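Local coordinates for transmembrane protease (Mus musculus, PDB 2E7V), which is probably a membrane-anchored serine protease of the cell surface, represented by its non-catalytic extracellular SEA domain, at residues Val16-Glu20 with Ala21-Pro25; Ser100-Gly103 with Asn104-Ala108; Asp43-Arg46 with Gly47-Leu50; Ile92-Val95 with Leu96-Leu99. All blocks are in the same frame, centred on the assembly; numbering follows the deposited sequence.

All four interactions are local turns or helix ends within one SEA domain, a mixed sheet with the helices 28-46 and 85-96 against it. Interactions 1 and 2 are surface contacts: residues 16-25 lead into the first helix, and residues 100-108 lead from the second to the edge strand 106-107. The first mixes a leucine over a tyrosine ring with turn bonds; the second is hydrogen bonding of serine hydroxyls, backbone groups and one carboxylate. Interactions 3 and 4 are partly buried ends of the two helices, with centres about 10 Å apart, and are joined by the Glu44-Arg98 salt bridge and by packing of Ser48 on Val95. Interaction 4 also touches interaction 2, through Leu96 and Leu105.

Interaction 1. Residues Val16-Glu20 with Ala21-Pro25; sequences VEYTE and ALNSP
The phenol ring of Tyr18 has Leu22 CB over one face and Asn23 OD1 at its edge, in the ring plane. Leu22 CB stands 3.9 Å from the ring centroid of Tyr18, offset toward the rim, a CH-pi contact, and Leu22 CD1 lies 3.8 Å from Tyr18 CD1 as the two side chains run past each other in opposite directions. At the far end Tyr18 OH is modelled 2.4 Å from Asn23 OD1, a hydrogen bond whose very short length is doubtful, with ring and amide planes 46° apart. Tyr18 CG, anti to the backbone N (chi1 -172°), carries the ring out to Leu22 and its OH to Asn23. The turn beneath is a short 3-10 segment between strand 16-17 and helix 28-46 of the SEA domain: Leu22 N bonds Thr19 O at 2.9 Å and Asn23 N bonds Glu20 O at 2.7 Å, both donors standing above the carbonyl planes. An alanine in place of Leu22 would keep CB over the ring but would probably leave a gap beside Tyr18 CD1 and on Val69, which both side chains touch. Leu22 also packs on Glu29 of the following helix. The carboxylate of Glu20, its chain bent at chi2, is turned 85° from the Asn23 amide.

Interaction 2. Residues Ser100-Gly103 with Asn104-Ala108; sequences SSSG and NLEIA
Ser102 and Ser101 hold the carboxylate of Glu106 between them, one through its hydroxyl and the other through its backbone. Ser102 OG donates to Glu106 OE1 at 2.7 Å, and Ser101 N donates to Glu106 OE2 at 2.9 Å in a nearly straight bond (165°). Both donors stand well out of the carboxylate plane; with one bond to each oxygen, the group is probably restrained from turning. Glu106 arrives there with CG set between its backbone N and carbonyl carbon (chi1 59°) and the chain extended beyond, which sends the carboxylate back across the turn that precedes it. Besides donating to Glu106, Ser102 OG accepts a weak bond from Asn104 N at 3.3 Å. The turn lies between helix 85-96 and the edge strand 106-107 of the SEA-domain sheet, and contains an ST motif: Ser100 OG accepts from Gly103 N, three residues on, at 2.9 Å. With OG anti to the backbone N (chi1 -179°), Ser100 points its hydroxyl into the turn, where Ser100 OG also donates to Asn104 O at 2.6 Å, in the carbonyl plane and on a lone pair. A weak bond from Ser102 N adds to the load on this hydroxyl. Gly103 has a positive phi, a backbone shape in which a CB would collide with the carbonyl oxygen of Ser102. Beyond the turn, Leu105 and Ile107 bond through their backbones to Gln12 of strand 4-14, while the side chain of Glu106 touches Leu14 there.

Interaction 3. Residues Asp43-Arg46 with Gly47-Leu50; sequences DEFR and GSSL
Gly47 N ends helix 28-46 by bonding Asp43 O at 3.1 Å and, more weakly, Glu44 O, and Gly47 itself is the first residue to leave helical backbone angles. Ser48 then folds its side chain back on the last turn. Its OG donates to Phe45 O at 2.7 Å, approaching well to the side of the carbonyl direction (C=O...OG angle 113°) and tilted 22° from its plane, while Ser48 N adds a weak bond to the same oxygen. Phe45 O, left without a regular helical partner four residues on, is thus gripped twice by one residue. The hydroxyl also accepts from Leu50 N at 3.1 Å, which makes an ST turn; a chi1 of 76° places OG between the backbone N and the carbonyl carbon of Ser48, where it can serve both partners. An alanine at Ser48 would probably leave Leu50 N without this acceptor and Phe45 O without its stronger bond, with the weak one from Ser48 N remaining, so that the chain after the helix could shift more readily. Leu50 runs beside Phe45, pointing the same way, and its CD1 meets the ring edge near the ring plane, 3.9 Å from Phe45 CE2. Glu44 turns its carboxylate to Arg98, with OE1 in a salt bridge to that guanidinium, and Gly47 O accepts from the same arginine. Phe45 stacks on Phe54 of strand 54-65 and meets Phe77 of strand 68-78 edge-to-face, while Val95 of helix 85-96 touches Phe45 and Ser48, and Met88 and Arg91 of that helix touch Leu50.

Interaction 4. Residues Ile92-Val95 with Leu96-Leu99; sequences IQSV and LRRL
Arg97 curls back along the helix end onto Gln93 and Ser94. Its CB lies 3.4 Å from Gln93 O, the oxygen that accepts from Arg97 N. CG is anti to the backbone N (chi1 -176°), and bends at chi2 and chi3 turn the chain back, bringing Arg97 CZ to 3.5 Å from Ser94 CA. At the tip, Arg97 NH1 comes to 2.6 Å from Gln93 O and Arg97 NH2 donates to Ser94 OG at 2.7 Å. That hydroxyl lies in the guanidinium plane, at its edge, while Ser94 O stands over one face. The backbone closes the helix with Leu96 N on Ile92 O at 3.0 Å, a bond nearly straight at 168°, and then tightens as Arg98 N reaches Val95 O, three residues back. On the inward side Ile92 and Leu96 lie side by side, with Ile92 CG2 3.8 Å from Leu96 CD1. Arg98 lays its guanidinium face over Val95 CG1, and its charged end goes to Glu44. Helix 85-96 ends against helix 28-46, with Ile92 and Leu96 both touching Phe45, and against strand 4-14, where Ile92 meets Tyr7 and Leu96 meets Phe11.

Interaction 1. Residues Val16-Glu20 with Ala21-Pro25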
loop_
_atom_site.group_PDB
_atom_site.type_symbol
_atom_site.label_atom_id
_atom_site.label_comp_id
_atom_site.label_asym_id
_atom_site.label_seq_id
_atom_site.Cartn_x
_atom_site.Cartn_y
_atom_site.Cartn_z
ATOM N N VAL A 16 3.264 3.969 12.263
ATOM C CA VAL A 16 3.713 2.684 12.798
ATOM C C VAL A 16 5.215 2.750 13.056
ATOM O O VAL A 16 6.005 3.030 12.151
ATOM C CB VAL A 16 3.445 1.512 11.827
ATOM C CG1 VAL A 16 3.883 0.205 12.468
ATOM C CG2 VAL A 16 1.985 1.457 11.454
ATOM N N GLU A 17 5.611 2.517 14.300
ATOM C CA GLU A 17 7.026 2.537 14.629
ATOM C C GLU A 17 7.611 1.194 14.236
ATOM O O GLU A 17 6.968 0.159 14.409
ATOM C CB GLU A 17 7.232 2.766 16.130
ATOM C CG GLU A 17 8.694 2.722 16.565
ATOM C CD GLU A 17 8.878 2.975 18.059
ATOM O OE1 GLU A 17 10.001 2.776 18.561
ATOM O OE2 GLU A 17 7.901 3.375 18.727
ATOM N N TYR A 18 8.817 1.207 13.691
ATOM C CA TYR A 18 9.470 -0.035 13.312
ATOM C C TYR A 18 10.031 -0.659 14.592
ATOM O O TYR A 18 10.794 -0.022 15.308
ATOM C CB TYR A 18 10.610 0.238 12.325
ATOM C CG TYR A 18 11.210 -1.016 11.741
ATOM C CD1 TYR A 18 10.700 -1.582 10.566
ATOM C CD2 TYR A 18 12.262 -1.664 12.379
ATOM C CE1 TYR A 18 11.230 -2.770 10.049
ATOM C CE2 TYR A 18 12.793 -2.849 11.874
ATOM C CZ TYR A 18 12.277 -3.396 10.713
ATOM O OH TYR A 18 12.813 -4.569 10.226
ATOM N N THR A 19 9.637 -1.893 14.881
ATOM C CA THR A 19 10.104 -2.606 16.075
ATOM C C THR A 19 10.796 -3.890 15.620
ATOM O O THR A 19 10.644 -4.283 14.470
ATOM C CB THR A 19 8.926 -2.957 16.984
ATOM O OG1 THR A 19 7.962 -3.726 16.245
ATOM C CG2 THR A 19 8.262 -1.687 17.500
ATOM N N GLU A 20 11.540 -4.551 16.507
ATOM C CA GLU A 20 12.253 -5.775 16.127
ATOM C C GLU A 20 11.381 -6.846 15.491
ATOM O O GLU A 20 11.802 -7.524 14.547
ATOM C CB GLU A 20 12.981 -6.372 17.330
ATOM C CG GLU A 20 14.240 -5.628 17.669
ATOM C CD GLU A 20 15.198 -5.600 16.498
ATOM O OE1 GLU A 20 15.901 -6.611 16.280
ATOM O OE2 GLU A 20 15.232 -4.573 15.788
ATOM N N ALA A 21 10.173 -7.011 16.010
ATOM C CA ALA A 21 9.262 -8.002 15.469
ATOM C C ALA A 21 9.128 -7.841 13.960
ATOM O O ALA A 21 8.857 -8.811 13.259
ATOM C CB ALA A 21 7.890 -7.874 16.126
ATOM N N LEU A 22 9.322 -6.624 13.457
ATOM C CA LEU A 22 9.184 -6.394 12.020
ATOM C C LEU A 22 10.351 -6.905 11.182
ATOM O O LEU A 22 10.269 -6.919 9.955
ATOM C CB LEU A 22 8.932 -4.907 11.733
ATOM C CG LEU A 22 7.629 -4.337 12.320
ATOM C CD1 LEU A 22 7.337 -2.987 11.684
ATOM C CD2 LEU A 22 6.469 -5.305 12.066
ATOM N N ASN A 23 11.423 -7.346 11.846
ATOM C CA ASN A 23 12.606 -7.876 11.162
ATOM C C ASN A 23 12.342 -9.253 10.570
ATOM O O ASN A 23 13.030 -9.695 9.645
ATOM C CB ASN A 23 13.775 -8.031 12.144
ATOM C CG ASN A 23 14.523 -6.748 12.383
ATOM O OD1 ASN A 23 14.212 -5.709 11.805
ATOM N ND2 ASN A 23 15.529 -6.812 13.239
ATOM N N SER A 24 11.357 -9.938 11.131
ATOM C CA SER A 24 11.033 -11.282 10.697
ATOM C C SER A 24 9.628 -11.438 10.151
ATOM O O SER A 24 8.651 -11.123 10.821
ATOM C CB SER A 24 11.225 -12.260 11.853
ATOM O OG SER A 24 10.686 -13.524 11.521
ATOM N N PRO A 25 9.516 -11.932 8.913
ATOM C CA PRO A 25 8.228 -12.150 8.253
ATOM C C PRO A 25 7.371 -13.152 9.021
ATOM O O PRO A 25 6.162 -13.225 8.827
ATOM C CB PRO A 25 8.633 -12.684 6.882
ATOM C CG PRO A 25 9.918 -11.977 6.623
ATOM C CD PRO A 25 10.628 -12.083 7.959
#

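Interaction 2. Residues Ser100-Gly103 with Asn104-Ala108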
loop_
_atom_site.group_PDB
_atom_site.type_symbol
_atom_site.label_atom_id
_atom_site.label_comp_id
_atom_site.label_asym_id
_atom_site.label_seq_id
_atom_site.Cartn_x
_atom_site.Cartn_y
_atom_site.Cartn_z
ATOM N N SER A 100 -3.184 8.399 -0.469
ATOM C CA SER A 100 -2.263 9.451 -0.031
ATOM C C SER A 100 -2.937 10.762 0.350
ATOM O O SER A 100 -3.950 11.150 -0.231
ATOM C CB SER A 100 -1.222 9.735 -1.125
ATOM O OG SER A 100 -0.303 10.735 -0.702
ATOM N N SER A 101 -2.347 11.442 1.328
ATOM C CA SER A 101 -2.842 12.725 1.803
ATOM C C SER A 101 -1.739 13.786 1.741
ATOM O O SER A 101 -1.992 14.964 1.988
ATOM C CB SER A 101 -3.365 12.597 3.237
ATOM O OG SER A 101 -4.532 11.784 3.280
ATOM N N SER A 102 -0.521 13.370 1.401
ATOM C CA SER A 102 0.602 14.304 1.312
ATOM C C SER A 102 1.207 14.342 -0.092
ATOM O O SER A 102 2.070 15.174 -0.385
ATOM C CB SER A 102 1.695 13.920 2.315
ATOM O OG SER A 102 2.345 12.724 1.919
ATOM N N GLY A 103 0.748 13.448 -0.958
ATOM C CA GLY A 103 1.278 13.390 -2.310
ATOM C C GLY A 103 2.291 12.271 -2.404
ATOM O O GLY A 103 2.695 11.865 -3.492
ATOM N N ASN A 104 2.699 11.762 -1.248
ATOM C CA ASN A 104 3.660 10.660 -1.182
ATOM C C ASN A 104 2.975 9.319 -1.392
ATOM O O ASN A 104 1.779 9.171 -1.133
ATOM C CB ASN A 104 4.315 10.580 0.201
ATOM C CG ASN A 104 5.396 11.594 0.397
ATOM O OD1 ASN A 104 5.159 12.686 0.926
ATOM N ND2 ASN A 104 6.604 11.242 -0.022
ATOM N N LEU A 105 3.751 8.337 -1.836
ATOM C CA LEU A 105 3.221 6.998 -1.993
ATOM C C LEU A 105 3.184 6.532 -0.540
ATOM O O LEU A 105 4.220 6.203 0.051
ATOM C CB LEU A 105 4.171 6.126 -2.815
ATOM C CG LEU A 105 4.044 6.325 -4.325
ATOM C CD1 LEU A 105 5.329 5.919 -5.026
ATOM C CD2 LEU A 105 2.866 5.503 -4.825
ATOM N N GLU A 106 1.986 6.534 0.032
ATOM C CA GLU A 106 1.801 6.154 1.423
ATOM C C GLU A 106 0.513 5.384 1.663
ATOM O O GLU A 106 -0.388 5.354 0.825
ATOM C CB GLU A 106 1.803 7.409 2.303
ATOM C CG GLU A 106 0.705 8.415 1.924
ATOM C CD GLU A 106 0.817 9.747 2.665
ATOM O OE1 GLU A 106 1.948 10.213 2.876
ATOM O OE2 GLU A 106 -0.232 10.344 3.015
ATOM N N ILE A 107 0.453 4.758 2.833
ATOM C CA ILE A 107 -0.691 3.977 3.272
ATOM C C ILE A 107 -0.743 4.129 4.789
ATOM O O ILE A 107 0.275 3.923 5.462
ATOM C CB ILE A 107 -0.509 2.476 2.952
ATOM C CG1 ILE A 107 -0.337 2.275 1.442
ATOM C CG2 ILE A 107 -1.713 1.676 3.480
ATOM C CD1 ILE A 107 -0.207 0.825 1.026
ATOM N N ALA A 108 -1.905 4.492 5.326
ATOM C CA ALA A 108 -2.053 4.639 6.777
ATOM C C ALA A 108 -2.981 3.563 7.348
ATOM O O ALA A 108 -4.197 3.646 7.202
ATOM C CB ALA A 108 -2.592 6.032 7.119
#

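Interaction 3. Residues Asp43-Arg46 with Gly47-Leu50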
loop_
_atom_site.group_PDB
_atom_site.type_symbol
_atom_site.label_atom_id
_atom_site.label_comp_id
_atom_site.label_asym_id
_atom_site.label_seq_id
_atom_site.Cartn_x
_atom_site.Cartn_y
_atom_site.Cartn_z
ATOM N N ASP A 43 -9.008 -3.582 -1.273
ATOM C CA ASP A 43 -10.289 -2.877 -1.185
ATOM C C ASP A 43 -10.339 -1.661 -2.128
ATOM O O ASP A 43 -11.357 -1.415 -2.772
ATOM C CB ASP A 43 -10.549 -2.397 0.244
ATOM C CG ASP A 43 -10.927 -3.526 1.188
ATOM O OD1 ASP A 43 -10.821 -3.321 2.416
ATOM O OD2 ASP A 43 -11.341 -4.607 0.715
ATOM N N GLU A 44 -9.251 -0.898 -2.201
ATOM C CA GLU A 44 -9.233 0.276 -3.073
ATOM C C GLU A 44 -9.423 -0.094 -4.542
ATOM O O GLU A 44 -10.229 0.517 -5.247
ATOM C CB GLU A 44 -7.922 1.053 -2.923
ATOM C CG GLU A 44 -7.752 1.755 -1.590
ATOM C CD GLU A 44 -8.934 2.632 -1.232
ATOM O OE1 GLU A 44 -9.473 3.311 -2.135
ATOM O OE2 GLU A 44 -9.318 2.649 -0.042
ATOM N N PHE A 45 -8.686 -1.090 -5.018
ATOM C CA PHE A 45 -8.826 -1.462 -6.418
ATOM C C PHE A 45 -10.171 -2.103 -6.703
ATOM O O PHE A 45 -10.722 -1.924 -7.791
ATOM C CB PHE A 45 -7.690 -2.380 -6.857
ATOM C CG PHE A 45 -6.370 -1.677 -6.983
ATOM C CD1 PHE A 45 -5.413 -1.770 -5.978
ATOM C CD2 PHE A 45 -6.091 -0.903 -8.104
ATOM C CE1 PHE A 45 -4.198 -1.105 -6.089
ATOM C CE2 PHE A 45 -4.876 -0.232 -8.226
ATOM C CZ PHE A 45 -3.926 -0.335 -7.214
ATOM N N ARG A 46 -10.695 -2.846 -5.733
ATOM C CA ARG A 46 -11.997 -3.486 -5.893
ATOM C C ARG A 46 -13.046 -2.397 -6.081
ATOM O O ARG A 46 -14.062 -2.605 -6.746
ATOM C CB ARG A 46 -12.341 -4.334 -4.657
ATOM C CG ARG A 46 -11.584 -5.654 -4.556
ATOM C CD ARG A 46 -11.820 -6.538 -5.772
ATOM N NE ARG A 46 -10.971 -7.728 -5.752
ATOM C CZ ARG A 46 -10.509 -8.336 -6.843
ATOM N NH1 ARG A 46 -10.814 -7.865 -8.047
ATOM N NH2 ARG A 46 -9.735 -9.409 -6.731
ATOM N N GLY A 47 -12.790 -1.234 -5.490
ATOM C CA GLY A 47 -13.709 -0.115 -5.618
ATOM C C GLY A 47 -13.177 0.940 -6.572
ATOM O O GLY A 47 -13.279 2.133 -6.296
ATOM N N SER A 48 -12.615 0.511 -7.700
ATOM C CA SER A 48 -12.058 1.444 -8.679
ATOM C C SER A 48 -12.373 1.013 -10.117
ATOM O O SER A 48 -13.022 -0.006 -10.336
ATOM C CB SER A 48 -10.538 1.529 -8.506
ATOM O OG SER A 48 -9.920 0.376 -9.048
ATOM N N SER A 49 -11.886 1.786 -11.091
ATOM C CA SER A 49 -12.107 1.490 -12.511
ATOM C C SER A 49 -11.248 0.320 -12.961
ATOM O O SER A 49 -11.345 -0.143 -14.105
ATOM C CB SER A 49 -11.778 2.718 -13.357
ATOM O OG SER A 49 -12.521 3.831 -12.898
ATOM N N LEU A 50 -10.406 -0.150 -12.045
ATOM C CA LEU A 50 -9.509 -1.275 -12.295
ATOM C C LEU A 50 -9.994 -2.536 -11.592
ATOM O O LEU A 50 -9.245 -3.499 -11.458
ATOM C CB LEU A 50 -8.102 -0.933 -11.788
ATOM C CG LEU A 50 -7.163 -0.163 -12.719
ATOM C CD1 LEU A 50 -5.998 0.396 -11.931
ATOM C CD2 LEU A 50 -6.662 -1.096 -13.818
#

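Interaction 4. Residues Ile92-Val95 with Leu96-Leu99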
loop_
_atom_site.group_PDB
_atom_site.type_symbol
_atom_site.label_atom_id
_atom_site.label_comp_id
_atom_site.label_asym_id
_atom_site.label_seq_id
_atom_site.Cartn_x
_atom_site.Cartn_y
_atom_site.Cartn_z
ATOM N N ILE A 92 -3.409 3.125 -12.476
ATOM C CA ILE A 92 -3.062 2.680 -11.131
ATOM C C ILE A 92 -2.783 3.872 -10.235
ATOM O O ILE A 92 -3.248 3.930 -9.094
ATOM C CB ILE A 92 -1.825 1.736 -11.155
ATOM C CG1 ILE A 92 -2.195 0.420 -11.840
ATOM C CG2 ILE A 92 -1.333 1.478 -9.720
ATOM C CD1 ILE A 92 -1.017 -0.540 -12.061
ATOM N N GLN A 93 -2.039 4.840 -10.759
ATOM C CA GLN A 93 -1.707 6.036 -9.993
ATOM C C GLN A 93 -2.944 6.788 -9.502
ATOM O O GLN A 93 -2.948 7.356 -8.397
ATOM C CB GLN A 93 -0.832 6.954 -10.839
ATOM C CG GLN A 93 0.589 6.441 -11.031
ATOM C CD GLN A 93 1.359 7.249 -12.061
ATOM O OE1 GLN A 93 0.842 7.546 -13.140
ATOM N NE2 GLN A 93 2.604 7.593 -11.743
ATOM N N SER A 94 -4.004 6.775 -10.302
ATOM C CA SER A 94 -5.216 7.474 -9.907
ATOM C C SER A 94 -5.902 6.784 -8.737
ATOM O O SER A 94 -6.655 7.418 -7.998
ATOM C CB SER A 94 -6.168 7.621 -11.100
ATOM O OG SER A 94 -5.712 8.652 -11.971
ATOM N N VAL A 95 -5.632 5.493 -8.553
ATOM C CA VAL A 95 -6.214 4.771 -7.427
ATOM C C VAL A 95 -5.345 4.969 -6.189
ATOM O O VAL A 95 -5.853 5.262 -5.101
ATOM C CB VAL A 95 -6.356 3.257 -7.728
ATOM C CG1 VAL A 95 -6.946 2.537 -6.523
ATOM C CG2 VAL A 95 -7.256 3.053 -8.945
ATOM N N LEU A 96 -4.031 4.838 -6.355
ATOM C CA LEU A 96 -3.112 4.994 -5.226
ATOM C C LEU A 96 -3.210 6.385 -4.600
ATOM O O LEU A 96 -3.026 6.559 -3.394
ATOM C CB LEU A 96 -1.667 4.709 -5.669
ATOM C CG LEU A 96 -1.416 3.301 -6.225
ATOM C CD1 LEU A 96 0.050 3.157 -6.560
ATOM C CD2 LEU A 96 -1.837 2.221 -5.229
ATOM N N ARG A 97 -3.526 7.370 -5.432
ATOM C CA ARG A 97 -3.668 8.737 -4.976
ATOM C C ARG A 97 -4.738 8.827 -3.887
ATOM O O ARG A 97 -4.691 9.716 -3.039
ATOM C CB ARG A 97 -4.038 9.636 -6.161
ATOM C CG ARG A 97 -4.137 11.111 -5.839
ATOM C CD ARG A 97 -3.744 11.980 -7.044
ATOM N NE ARG A 97 -4.565 11.766 -8.242
ATOM C CZ ARG A 97 -4.440 10.735 -9.077
ATOM N NH1 ARG A 97 -3.523 9.801 -8.859
ATOM N NH2 ARG A 97 -5.226 10.641 -10.143
ATOM N N ARG A 98 -5.698 7.905 -3.907
ATOM C CA ARG A 98 -6.761 7.914 -2.902
ATOM C C ARG A 98 -6.225 7.524 -1.518
ATOM O O ARG A 98 -6.811 7.877 -0.487
ATOM C CB ARG A 98 -7.887 6.957 -3.315
ATOM C CG ARG A 98 -8.345 7.146 -4.747
ATOM C CD ARG A 98 -9.694 6.496 -5.051
ATOM N NE ARG A 98 -9.798 5.116 -4.588
ATOM C CZ ARG A 98 -10.715 4.253 -5.019
ATOM N NH1 ARG A 98 -11.603 4.625 -5.931
ATOM N NH2 ARG A 98 -10.761 3.025 -4.520
ATOM N N LEU A 99 -5.109 6.803 -1.500
ATOM C CA LEU A 99 -4.493 6.362 -0.249
ATOM C C LEU A 99 -3.566 7.417 0.345
ATOM O O LEU A 99 -3.210 7.340 1.521
ATOM C CB LEU A 99 -3.683 5.079 -0.480
ATOM C CG LEU A 99 -4.510 3.812 -0.664
ATOM C CD1 LEU A 99 -3.652 2.692 -1.251
ATOM C CD2 LEU A 99 -5.102 3.418 0.702
#